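Local coordinates for indole-3-acetic acid-amido synthetase GH3.15 (Arabidopsis thaliana, PDB 6E1Q), which conjugates glutamine, and possibly cysteine, to the auxin precursor indole-3-butyric acid, and glutamine to the herbicide 4-(2,4-dichlorophenoxy)butanoate, in a reaction driven by ATP, at residues 43-48 against 60-65; 296-301 against 322-327; 477-482 against 527-532. All blocks are in the same frame, centred on the assembly; numbering follows the deposited sequence.

Contact 1: residues 43-48 against 60-65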
loop_
_atom_site.group_PDB
_atom_site.type_symbol
_atom_site.label_atom_id
_atom_site.label_comp_id
_atom_site.label_asym_id
_atom_site.label_seq_id
_atom_site.Cartn_x
_atom_site.Cartn_y
_atom_site.Cartn_z
ATOM N N GLU A 43 -4.097 -16.397 -28.062
ATOM C CA GLU A 43 -4.964 -17.528 -27.750
ATOM C C GLU A 43 -6.143 -17.081 -26.901
ATOM O O GLU A 43 -7.280 -17.478 -27.148
ATOM C CB GLU A 43 -4.176 -18.627 -27.034
ATOM C CG GLU A 43 -5.070 -19.696 -26.450
ATOM C CD GLU A 43 -4.309 -20.833 -25.782
ATOM O OE1 GLU A 43 -3.159 -21.141 -26.181
ATOM O OE2 GLU A 43 -4.879 -21.422 -24.848
ATOM N N TYR A 44 -5.893 -16.206 -25.926
ATOM C CA TYR A 44 -6.957 -15.789 -25.016
ATOM C C TYR A 44 -8.064 -15.033 -25.750
ATOM O O TYR A 44 -9.247 -15.370 -25.633
ATOM C CB TYR A 44 -6.384 -14.925 -23.885
ATOM C CG TYR A 44 -7.415 -14.683 -22.802
ATOM C CD1 TYR A 44 -7.570 -15.593 -21.768
ATOM C CD2 TYR A 44 -8.272 -13.579 -22.845
ATOM C CE1 TYR A 44 -8.521 -15.413 -20.795
ATOM C CE2 TYR A 44 -9.229 -13.389 -21.864
ATOM C CZ TYR A 44 -9.341 -14.313 -20.836
ATOM O OH TYR A 44 -10.277 -14.173 -19.845
ATOM N N LEU A 45 -7.701 -13.997 -26.505
ATOM C CA LEU A 45 -8.728 -13.128 -27.077
ATOM C C LEU A 45 -9.444 -13.802 -28.238
ATOM O O LEU A 45 -10.668 -13.674 -28.378
ATOM C CB LEU A 45 -8.109 -11.801 -27.516
ATOM C CG LEU A 45 -8.994 -10.568 -27.385
ATOM C CD1 LEU A 45 -9.622 -10.528 -25.996
ATOM C CD2 LEU A 45 -8.172 -9.317 -27.665
ATOM N N ARG A 46 -8.702 -14.529 -29.077
ATOM C CA ARG A 46 -9.302 -15.150 -30.252
ATOM C C ARG A 46 -10.371 -16.160 -29.852
ATOM O O ARG A 46 -11.377 -16.321 -30.554
ATOM C CB ARG A 46 -8.215 -15.809 -31.111
ATOM C CG ARG A 46 -8.726 -16.785 -32.173
ATOM C CD ARG A 46 -8.187 -18.199 -31.958
ATOM N NE ARG A 46 -6.727 -18.239 -32.008
ATOM C CZ ARG A 46 -5.971 -19.099 -31.328
ATOM N NH1 ARG A 46 -6.532 -19.993 -30.527
ATOM N NH2 ARG A 46 -4.650 -19.053 -31.439
ATOM N N GLY A 47 -10.184 -16.829 -28.712
ATOM C CA GLY A 47 -11.166 -17.788 -28.247
ATOM C C GLY A 47 -12.520 -17.185 -27.951
ATOM O O GLY A 47 -13.534 -17.894 -27.996
ATOM N N PHE A 48 -12.569 -15.890 -27.664
ATOM C CA PHE A 48 -13.826 -15.208 -27.387
ATOM C C PHE A 48 -14.300 -14.315 -28.522
ATOM O O PHE A 48 -15.502 -14.204 -28.744
ATOM C CB PHE A 48 -13.699 -14.363 -26.108
ATOM C CG PHE A 48 -13.483 -15.177 -24.862
ATOM C CD1 PHE A 48 -14.440 -16.095 -24.441
ATOM C CD2 PHE A 48 -12.336 -15.014 -24.102
ATOM C CE1 PHE A 48 -14.247 -16.856 -23.297
ATOM C CE2 PHE A 48 -12.134 -15.772 -22.944
ATOM C CZ PHE A 48 -13.091 -16.694 -22.542
ATOM N N LYS A 60 -20.181 -8.386 -24.986
ATOM C CA LYS A 60 -21.002 -9.586 -25.053
ATOM C C LYS A 60 -20.188 -10.864 -24.842
ATOM O O LYS A 60 -20.633 -11.766 -24.127
ATOM C CB LYS A 60 -21.726 -9.639 -26.399
ATOM C CG LYS A 60 -22.920 -10.582 -26.440
ATOM C CD LYS A 60 -22.833 -11.586 -27.588
ATOM C CE LYS A 60 -22.474 -10.920 -28.912
ATOM N NZ LYS A 60 -21.998 -11.909 -29.928
ATOM N N ASN A 61 -19.000 -10.968 -25.444
ATOM C CA ASN A 61 -18.335 -12.265 -25.558
ATOM C C ASN A 61 -17.156 -12.471 -24.616
ATOM O O ASN A 61 -16.766 -13.621 -24.395
ATOM C CB ASN A 61 -17.835 -12.491 -26.989
ATOM C CG ASN A 61 -18.961 -12.655 -27.973
ATOM O OD1 ASN A 61 -20.082 -13.001 -27.595
ATOM N ND2 ASN A 61 -18.674 -12.416 -29.248
ATOM N N VAL A 62 -16.559 -11.416 -24.089
ATOM C CA VAL A 62 -15.384 -11.549 -23.212
ATOM C C VAL A 62 -15.884 -11.583 -21.783
ATOM O O VAL A 62 -16.567 -10.653 -21.342
ATOM C CB VAL A 62 -14.394 -10.399 -23.437
ATOM C CG1 VAL A 62 -13.265 -10.462 -22.409
ATOM C CG2 VAL A 62 -13.852 -10.448 -24.875
ATOM N N PRO A 63 -15.579 -12.632 -21.014
ATOM C CA PRO A 63 -16.103 -12.729 -19.653
ATOM C C PRO A 63 -15.339 -11.855 -18.672
ATOM O O PRO A 63 -14.152 -11.549 -18.841
ATOM C CB PRO A 63 -15.921 -14.215 -19.324
ATOM C CG PRO A 63 -14.666 -14.571 -20.061
ATOM C CD PRO A 63 -14.722 -13.785 -21.354
ATOM N N VAL A 64 -16.043 -11.459 -17.618
ATOM C CA VAL A 64 -15.412 -10.770 -16.498
ATOM C C VAL A 64 -14.788 -11.827 -15.599
ATOM O O VAL A 64 -15.478 -12.734 -15.127
ATOM C CB VAL A 64 -16.429 -9.907 -15.734
ATOM C CG1 VAL A 64 -15.734 -9.122 -14.629
ATOM C CG2 VAL A 64 -17.135 -8.962 -16.693
ATOM N N VAL A 65 -13.482 -11.710 -15.356
ATOM C CA VAL A 65 -12.728 -12.782 -14.732
ATOM C C VAL A 65 -12.004 -12.266 -13.500
ATOM O O VAL A 65 -11.831 -11.061 -13.310
ATOM C CB VAL A 65 -11.720 -13.407 -15.713
ATOM C CG1 VAL A 65 -12.456 -14.039 -16.866
ATOM C CG2 VAL A 65 -10.737 -12.344 -16.205
HETATM O O HOH W 1 -11.694 -12.002 -19.890
#

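Contact 2: residues 296-301 against 322-327. With CFA ((2,4-dichlorophenoxy)acetic acid), chain C; CFA ((2,4-dichlorophenoxy)acetic acid), chain D.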
loop_
_atom_site.group_PDB
_atom_site.type_symbol
_atom_site.label_atom_id
_atom_site.label_comp_id
_atom_site.label_asym_id
_atom_site.label_seq_id
_atom_site.Cartn_x
_atom_site.Cartn_y
_atom_site.Cartn_z
ATOM N N CYS A 296 7.279 16.735 1.807
ATOM C CA CYS A 296 6.096 15.906 1.979
ATOM C C CYS A 296 6.554 14.485 2.272
ATOM O O CYS A 296 7.720 14.132 2.089
ATOM C CB CYS A 296 5.191 15.940 0.739
ATOM S SG CYS A 296 5.919 15.127 -0.678
ATOM N N ILE A 297 5.609 13.684 2.745
ATOM C CA ILE A 297 5.819 12.284 3.055
ATOM C C ILE A 297 4.820 11.511 2.219
ATOM O O ILE A 297 3.612 11.604 2.457
ATOM C CB ILE A 297 5.628 11.988 4.542
ATOM C CG1 ILE A 297 6.688 12.718 5.362
ATOM C CG2 ILE A 297 5.621 10.462 4.766
ATOM C CD1 ILE A 297 6.345 12.812 6.823
ATOM N N GLU A 298 5.325 10.737 1.260
ATOM C CA GLU A 298 4.514 10.090 0.240
ATOM C C GLU A 298 4.401 8.609 0.567
ATOM O O GLU A 298 5.423 7.919 0.687
ATOM C CB GLU A 298 5.137 10.299 -1.147
ATOM C CG GLU A 298 4.480 9.469 -2.251
ATOM C CD GLU A 298 3.129 10.033 -2.704
ATOM O OE1 GLU A 298 2.976 11.270 -2.756
ATOM O OE2 GLU A 298 2.210 9.236 -2.990
ATOM N N SER A 299 3.166 8.123 0.725
ATOM C CA SER A 299 2.904 6.698 0.934
ATOM C C SER A 299 1.408 6.453 0.833
ATOM O O SER A 299 0.604 7.386 0.846
ATOM C CB SER A 299 3.401 6.220 2.303
ATOM O OG SER A 299 2.577 6.770 3.335
ATOM N N ILE A 300 1.042 5.176 0.779
ATOM C CA ILE A 300 -0.371 4.816 0.825
ATOM C C ILE A 300 -0.897 5.073 2.236
ATOM O O ILE A 300 -0.354 4.557 3.223
ATOM C CB ILE A 300 -0.575 3.363 0.387
ATOM C CG1 ILE A 300 -0.200 3.238 -1.094
ATOM C CG2 ILE A 300 -2.023 2.925 0.625
ATOM C CD1 ILE A 300 -0.062 1.805 -1.557
ATOM N N ILE A 301 -1.945 5.897 2.336
ATOM C CA ILE A 301 -2.574 6.257 3.598
ATOM C C ILE A 301 -4.072 5.978 3.590
ATOM O O ILE A 301 -4.788 6.462 4.461
ATOM C CB ILE A 301 -2.316 7.736 3.953
ATOM C CG1 ILE A 301 -2.862 8.647 2.839
ATOM C CG2 ILE A 301 -0.849 7.972 4.260
ATOM C CD1 ILE A 301 -2.401 10.111 2.928
ATOM N N THR A 322 1.169 12.791 1.800
ATOM C CA THR A 322 0.558 12.765 0.480
ATOM C C THR A 322 0.405 11.330 -0.007
ATOM O O THR A 322 1.196 10.450 0.331
ATOM C CB THR A 322 1.368 13.586 -0.536
ATOM O OG1 THR A 322 2.699 13.059 -0.646
ATOM C CG2 THR A 322 1.441 15.039 -0.096
ATOM N N SER A 323 -0.643 11.102 -0.795
ATOM C CA SER A 323 -0.873 9.826 -1.465
ATOM C C SER A 323 -1.260 10.193 -2.895
ATOM O O SER A 323 -2.395 10.603 -3.166
ATOM C CB SER A 323 -1.947 9.000 -0.756
ATOM O OG SER A 323 -2.190 7.777 -1.441
ATOM N N SER A 324 -0.306 10.055 -3.805
ATOM C CA SER A 324 -0.445 10.595 -5.149
ATOM C C SER A 324 -0.968 9.594 -6.167
ATOM O O SER A 324 -1.447 10.014 -7.225
ATOM C CB SER A 324 0.909 11.108 -5.643
ATOM O OG SER A 324 1.327 12.196 -4.855
ATOM N N PHE A 325 -0.855 8.294 -5.897
ATOM C CA PHE A 325 -1.005 7.287 -6.937
ATOM C C PHE A 325 -1.957 6.188 -6.511
ATOM O O PHE A 325 -1.891 5.700 -5.380
ATOM C CB PHE A 325 0.336 6.650 -7.299
ATOM C CG PHE A 325 1.466 7.636 -7.457
ATOM C CD1 PHE A 325 1.652 8.307 -8.660
ATOM C CD2 PHE A 325 2.363 7.858 -6.421
ATOM C CE1 PHE A 325 2.700 9.202 -8.822
ATOM C CE2 PHE A 325 3.415 8.752 -6.576
ATOM C CZ PHE A 325 3.582 9.424 -7.779
ATOM N N TYR A 326 -2.820 5.776 -7.445
ATOM C CA TYR A 326 -3.675 4.608 -7.257
ATOM C C TYR A 326 -3.355 3.630 -8.382
ATOM O O TYR A 326 -3.613 3.915 -9.561
ATOM C CB TYR A 326 -5.163 4.967 -7.239
ATOM C CG TYR A 326 -6.022 3.724 -7.227
ATOM C CD1 TYR A 326 -5.917 2.799 -6.191
ATOM C CD2 TYR A 326 -6.894 3.451 -8.258
ATOM C CE1 TYR A 326 -6.667 1.639 -6.184
ATOM C CE2 TYR A 326 -7.663 2.295 -8.260
ATOM C CZ TYR A 326 -7.545 1.393 -7.229
ATOM O OH TYR A 326 -8.304 0.243 -7.254
ATOM N N GLY A 327 -2.791 2.486 -8.016
ATOM C CA GLY A 327 -2.352 1.508 -8.996
ATOM C C GLY A 327 -2.164 0.136 -8.383
ATOM O O GLY A 327 -2.329 -0.068 -7.180
HETATM C C1 CFA C . 8.122 8.653 -3.812
HETATM C C2 CFA C . 7.001 8.148 -4.718
HETATM C "C1'" CFA C . 6.646 6.040 -3.658
HETATM C "C2'" CFA C . 5.853 5.162 -2.932
HETATM C "C3'" CFA C . 6.352 3.933 -2.576
HETATM C "C4'" CFA C . 7.628 3.585 -2.937
HETATM C "C5'" CFA C . 8.427 4.437 -3.660
HETATM CL CL3 CFA C . 4.187 5.556 -2.427
HETATM C "C6'" CFA C . 7.929 5.664 -4.023
HETATM O O1 CFA C . 9.204 9.054 -4.312
HETATM O O2 CFA C . 7.965 8.640 -2.569
HETATM O "O1'" CFA C . 6.139 7.293 -4.021
HETATM CL CL4 CFA C . 8.238 2.002 -2.458
HETATM C C1 CFA D . 2.050 2.796 -7.972
HETATM C C2 CFA D . 3.386 3.298 -7.415
HETATM C "C1'" CFA D . 5.241 4.625 -8.151
HETATM C "C2'" CFA D . 6.427 4.018 -7.750
HETATM C "C3'" CFA D . 7.535 4.800 -7.448
HETATM C "C4'" CFA D . 7.462 6.182 -7.552
HETATM C "C5'" CFA D . 6.284 6.781 -7.958
HETATM CL CL3 CFA D . 6.539 2.237 -7.616
HETATM C "C6'" CFA D . 5.180 6.005 -8.260
HETATM O O1 CFA D . 1.462 3.473 -8.850
HETATM O O2 CFA D . 1.523 1.722 -7.567
HETATM O "O1'" CFA D . 4.103 3.869 -8.476
HETATM CL CL4 CFA D . 8.877 7.205 -7.171
#

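Contact 3: residues 477-482 against 527-532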
loop_
_atom_site.group_PDB
_atom_site.type_symbol
_atom_site.label_atom_id
_atom_site.label_comp_id
_atom_site.label_asym_id
_atom_site.label_seq_id
_atom_site.Cartn_x
_atom_site.Cartn_y
_atom_site.Cartn_z
ATOM N N HIS A 477 -17.367 -15.602 19.808
ATOM C CA HIS A 477 -17.288 -14.145 19.858
ATOM C C HIS A 477 -15.991 -13.663 19.214
ATOM O O HIS A 477 -15.039 -14.425 19.029
ATOM C CB HIS A 477 -17.416 -13.622 21.292
ATOM C CG HIS A 477 -16.201 -13.847 22.135
ATOM N ND1 HIS A 477 -15.900 -15.069 22.700
ATOM C CD2 HIS A 477 -15.210 -13.005 22.511
ATOM C CE1 HIS A 477 -14.782 -14.966 23.396
ATOM N NE2 HIS A 477 -14.339 -13.726 23.294
ATOM N N TYR A 478 -15.984 -12.384 18.855
ATOM C CA TYR A 478 -14.810 -11.754 18.277
ATOM C C TYR A 478 -13.821 -11.367 19.362
ATOM O O TYR A 478 -14.201 -10.909 20.444
ATOM C CB TYR A 478 -15.185 -10.498 17.497
ATOM C CG TYR A 478 -16.003 -10.710 16.250
ATOM C CD1 TYR A 478 -16.335 -11.980 15.807
ATOM C CD2 TYR A 478 -16.446 -9.620 15.510
ATOM C CE1 TYR A 478 -17.089 -12.154 14.658
ATOM C CE2 TYR A 478 -17.182 -9.785 14.365
ATOM C CZ TYR A 478 -17.509 -11.049 13.945
ATOM O OH TYR A 478 -18.258 -11.204 12.805
ATOM N N VAL A 479 -12.541 -11.532 19.047
ATOM C CA VAL A 479 -11.429 -11.043 19.851
ATOM C C VAL A 479 -10.678 -10.006 19.021
ATOM O O VAL A 479 -10.191 -10.326 17.928
ATOM C CB VAL A 479 -10.483 -12.189 20.252
ATOM C CG1 VAL A 479 -9.237 -11.629 20.904
ATOM C CG2 VAL A 479 -11.180 -13.170 21.181
ATOM N N ILE A 480 -10.562 -8.781 19.539
ATOM C CA ILE A 480 -9.739 -7.740 18.918
ATOM C C ILE A 480 -8.513 -7.476 19.790
ATOM O O ILE A 480 -8.641 -7.145 20.975
ATOM C CB ILE A 480 -10.534 -6.446 18.684
ATOM C CG1 ILE A 480 -11.972 -6.765 18.283
ATOM C CG2 ILE A 480 -9.849 -5.592 17.624
ATOM C CD1 ILE A 480 -12.120 -7.343 16.894
ATOM N N TYR A 481 -7.318 -7.599 19.200
ATOM C CA TYR A 481 -6.068 -7.300 19.900
ATOM C C TYR A 481 -5.682 -5.839 19.663
ATOM O O TYR A 481 -5.509 -5.416 18.518
ATOM C CB TYR A 481 -4.935 -8.223 19.436
ATOM C CG TYR A 481 -5.203 -9.701 19.645
ATOM C CD1 TYR A 481 -4.904 -10.323 20.853
ATOM C CD2 TYR A 481 -5.761 -10.475 18.629
ATOM C CE1 TYR A 481 -5.161 -11.686 21.048
ATOM C CE2 TYR A 481 -6.018 -11.832 18.812
ATOM C CZ TYR A 481 -5.710 -12.425 20.019
ATOM O OH TYR A 481 -5.969 -13.757 20.177
ATOM N N TRP A 482 -5.498 -5.087 20.742
ATOM C CA TRP A 482 -5.174 -3.666 20.691
ATOM C C TRP A 482 -3.799 -3.447 21.310
ATOM O O TRP A 482 -3.578 -3.798 22.474
ATOM C CB TRP A 482 -6.221 -2.833 21.447
ATOM C CG TRP A 482 -7.412 -2.419 20.621
ATOM C CD1 TRP A 482 -7.813 -2.956 19.440
ATOM C CD2 TRP A 482 -8.338 -1.369 20.921
ATOM N NE1 TRP A 482 -8.939 -2.313 18.984
ATOM C CE2 TRP A 482 -9.278 -1.330 19.872
ATOM C CE3 TRP A 482 -8.462 -0.460 21.975
ATOM C CZ2 TRP A 482 -10.325 -0.415 19.838
ATOM C CZ3 TRP A 482 -9.507 0.457 21.943
ATOM C CH2 TRP A 482 -10.416 0.476 20.878
ATOM N N PRO A 527 -20.311 -11.713 23.613
ATOM C CA PRO A 527 -19.870 -10.318 23.747
ATOM C C PRO A 527 -18.471 -10.107 23.186
ATOM O O PRO A 527 -17.545 -10.860 23.488
ATOM C CB PRO A 527 -19.910 -10.076 25.263
ATOM C CG PRO A 527 -20.673 -11.266 25.843
ATOM C CD PRO A 527 -20.400 -12.394 24.913
ATOM N N LEU A 528 -18.317 -9.057 22.382
ATOM C CA LEU A 528 -17.013 -8.765 21.806
ATOM C C LEU A 528 -15.995 -8.506 22.904
ATOM O O LEU A 528 -16.306 -7.939 23.957
ATOM C CB LEU A 528 -17.083 -7.563 20.871
ATOM C CG LEU A 528 -15.786 -7.180 20.144
ATOM C CD1 LEU A 528 -16.067 -6.810 18.704
ATOM C CD2 LEU A 528 -15.087 -6.023 20.860
ATOM N N GLU A 529 -14.763 -8.926 22.637
ATOM C CA GLU A 529 -13.674 -8.858 23.596
ATOM C C GLU A 529 -12.515 -8.093 22.989
ATOM O O GLU A 529 -12.121 -8.359 21.852
ATOM C CB GLU A 529 -13.220 -10.265 23.986
ATOM C CG GLU A 529 -12.025 -10.311 24.907
ATOM C CD GLU A 529 -11.777 -11.720 25.450
ATOM O OE1 GLU A 529 -12.391 -12.683 24.933
ATOM O OE2 GLU A 529 -10.975 -11.859 26.395
ATOM N N ILE A 530 -11.960 -7.155 23.748
ATOM C CA ILE A 530 -10.725 -6.484 23.379
ATOM C C ILE A 530 -9.651 -6.935 24.352
ATOM O O ILE A 530 -9.836 -6.851 25.578
ATOM C CB ILE A 530 -10.860 -4.951 23.376
ATOM C CG1 ILE A 530 -11.802 -4.499 22.259
ATOM C CG2 ILE A 530 -9.477 -4.301 23.224
ATOM C CD1 ILE A 530 -12.089 -2.998 22.261
ATOM N N LYS A 531 -8.542 -7.432 23.806
ATOM C CA LYS A 531 -7.377 -7.813 24.589
ATOM C C LYS A 531 -6.264 -6.818 24.289
ATOM O O LYS A 531 -5.907 -6.609 23.124
ATOM C CB LYS A 531 -6.944 -9.247 24.280
ATOM C CG LYS A 531 -8.016 -10.308 24.607
ATOM C CD LYS A 531 -7.682 -11.689 24.025
ATOM C CE LYS A 531 -7.860 -12.790 25.049
ATOM N NZ LYS A 531 -8.548 -13.998 24.526
ATOM N N VAL A 532 -5.763 -6.166 25.329
ATOM C CA VAL A 532 -4.644 -5.246 25.179
ATOM C C VAL A 532 -3.346 -6.040 25.221
ATOM O O VAL A 532 -3.112 -6.823 26.148
ATOM C CB VAL A 532 -4.685 -4.172 26.273
ATOM C CG1 VAL A 532 -3.454 -3.292 26.208
ATOM C CG2 VAL A 532 -5.947 -3.337 26.109
#

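Contact 1: residues 43-48 against 60-65
Phe48 holds CG anti to its carbonyl carbon (chi1 -65°), which turns the ring toward Pro63, whereas Tyr44, one helical turn earlier, has CG anti to its backbone N (chi1 -170°) and sends its phenol toward Val65. Pro63 CD sits over the middle of one face of the Phe48 ring, 3.5 Å from its centroid and 9° off the normal, a CH-pi contact. On the backbone side of the ring, Phe48 CB rests 4.1 Å from Val62 CG2, and Phe48 O sits 3.4 Å from Asn61 CB. Phe48 CE2 also leans over one face of the Tyr44 ring, toward its rim.

Polar contact between the segments runs through water. Tyr44 OH donates to a water at 2.6 Å, in the plane of its ring, and that water donates to Pro63 O at 2.7 Å; beside it, Val65 CG1 stands 3.7 Å from Tyr44 OH. Tyr402 packs on the Tyr44 ring, and Arg403 takes up Val62 O. The arrangement belongs to a helix-loop-helix segment of the GH3 N-terminal region, in which an aromatic-proline contact packs the chain leaving helix 55-61 against helix 43-49.

Contact 2: residues 296-301 against 322-327
Glu298 reaches across to the neighbouring strand and gathers three donors from Thr322 and Ser324, an instructive case of one buried carboxylate answering several polar groups at once. With CG anti to the backbone N (chi1 171°) and a bend at chi2 (76°), its carboxylate swings toward residues 322-324. Glu298 OE1 accepts from Ser324 OG and from Thr322 OG1, each at 2.8 Å. The two hydroxyls arrive from opposite faces of the carboxylate plane, that of Ser324 on the syn side but tilted out of the plane, that of Thr322 from farther above it. Glu298 OE2 uses its syn lone pair for the backbone Ser324 N at 2.8 Å; with the two bonds at OE1, this bond restrains rotation of the group. Both carboxylate oxygens thus have partners within the contact.

Backbone groups are answered in turn. Thr322 N gives its hydrogen to Ile297 O at 2.8 Å, and Ser299 N bonds to Thr322 O at 3.1 Å; the two bonds flank the parallel bridge between Glu298 and Thr322. Glu298 CA adds a CA-H...O contact to Thr322 O. Ser323 OG turns instead to Tyr348, an ATP-binding residue, while Ser323 CB packs against Ile301 CG1 at 3.7 Å.

The ligands meet other parts of these residues. The aliphatic Glu298 CG, not the carboxylate, lies 3.3 Å from O1' of the (2,4-dichlorophenoxy)acetic acid of chain C, and the ring of the second molecule, chain D, covers one face of Phe325, its C6' 3.7 Å from Phe325 CE2. Strand 297-298, helix 309-316 and strand 321-327 form a beta-alpha-beta unit, whose strand ends here line the acyl-acid pocket and lead into the ATP-binding segment of this adenylating enzyme.

Contact 3: residues 477-482 against 527-532
Ile530 and Trp482 form the apolar centre: Ile530 CD1 stands over one face of the indole, 4.0 Å from the centroid of its six-membered ring and 10° off the normal, while Ile530 CG2 touches Trp482 CG at 3.8 Å. Farther along this face Leu528 continues the layer, its CD2 4.1 Å from Ile480 CG1 and its CD1 against Tyr478 CB. Helix 497-510 covers the layer through Met500, Cys504 and Val507.

Between the two faces runs a regular parallel pairing from Val479-Glu529 to Trp482-Val532. Ile480 is held at both backbone groups, its N by Glu529 O and its O by Lys531 N, each at 2.8 Å; Glu529 N to Tyr478 O and Trp482 N to Lys531 O extend the pattern.

The opposite face grows polar. Lys531 bends at chi3 and chi4, laying CD tightly against Val479 CG1 at 3.5 Å and alongside Tyr481, before its ammonium pairs with Glu571; its link to Glu529 OE2 is long. Glu529, extended with CG anti to the backbone N (chi1 176°), brings OE1 to His477 NE2 at 2.8 Å, in the imidazole plane, with ring and carboxylate only 17° apart. Because Glu577 brings a second carboxylate close to Glu529 OE2, the imidazole and the nearby ammonium would be expected to ease that crowding of negative charge.

Overall arrangement
From the N terminus, contact 1 comes first, closing a short excursion of 11 residues that carries most of helix 55-61. Contact 2 closes the next loop, about 20 residues that include helix 309-316, and brings neighbouring parallel strands together near the centre of the chain. Contact 3 spans the longest interval, 44 residues with helices 497-510 and 513-522, and pairs inner strands of the C-terminal sheet. The three follow in series, neither nesting nor crossing. Contact 2 lies between the others in sequence, its centre about 35 Å from that of contact 1 and about 31 Å from that of contact 3. Each closes its own part of the fold: a peripheral helical segment, the ligand-binding core and the C-terminal sheet.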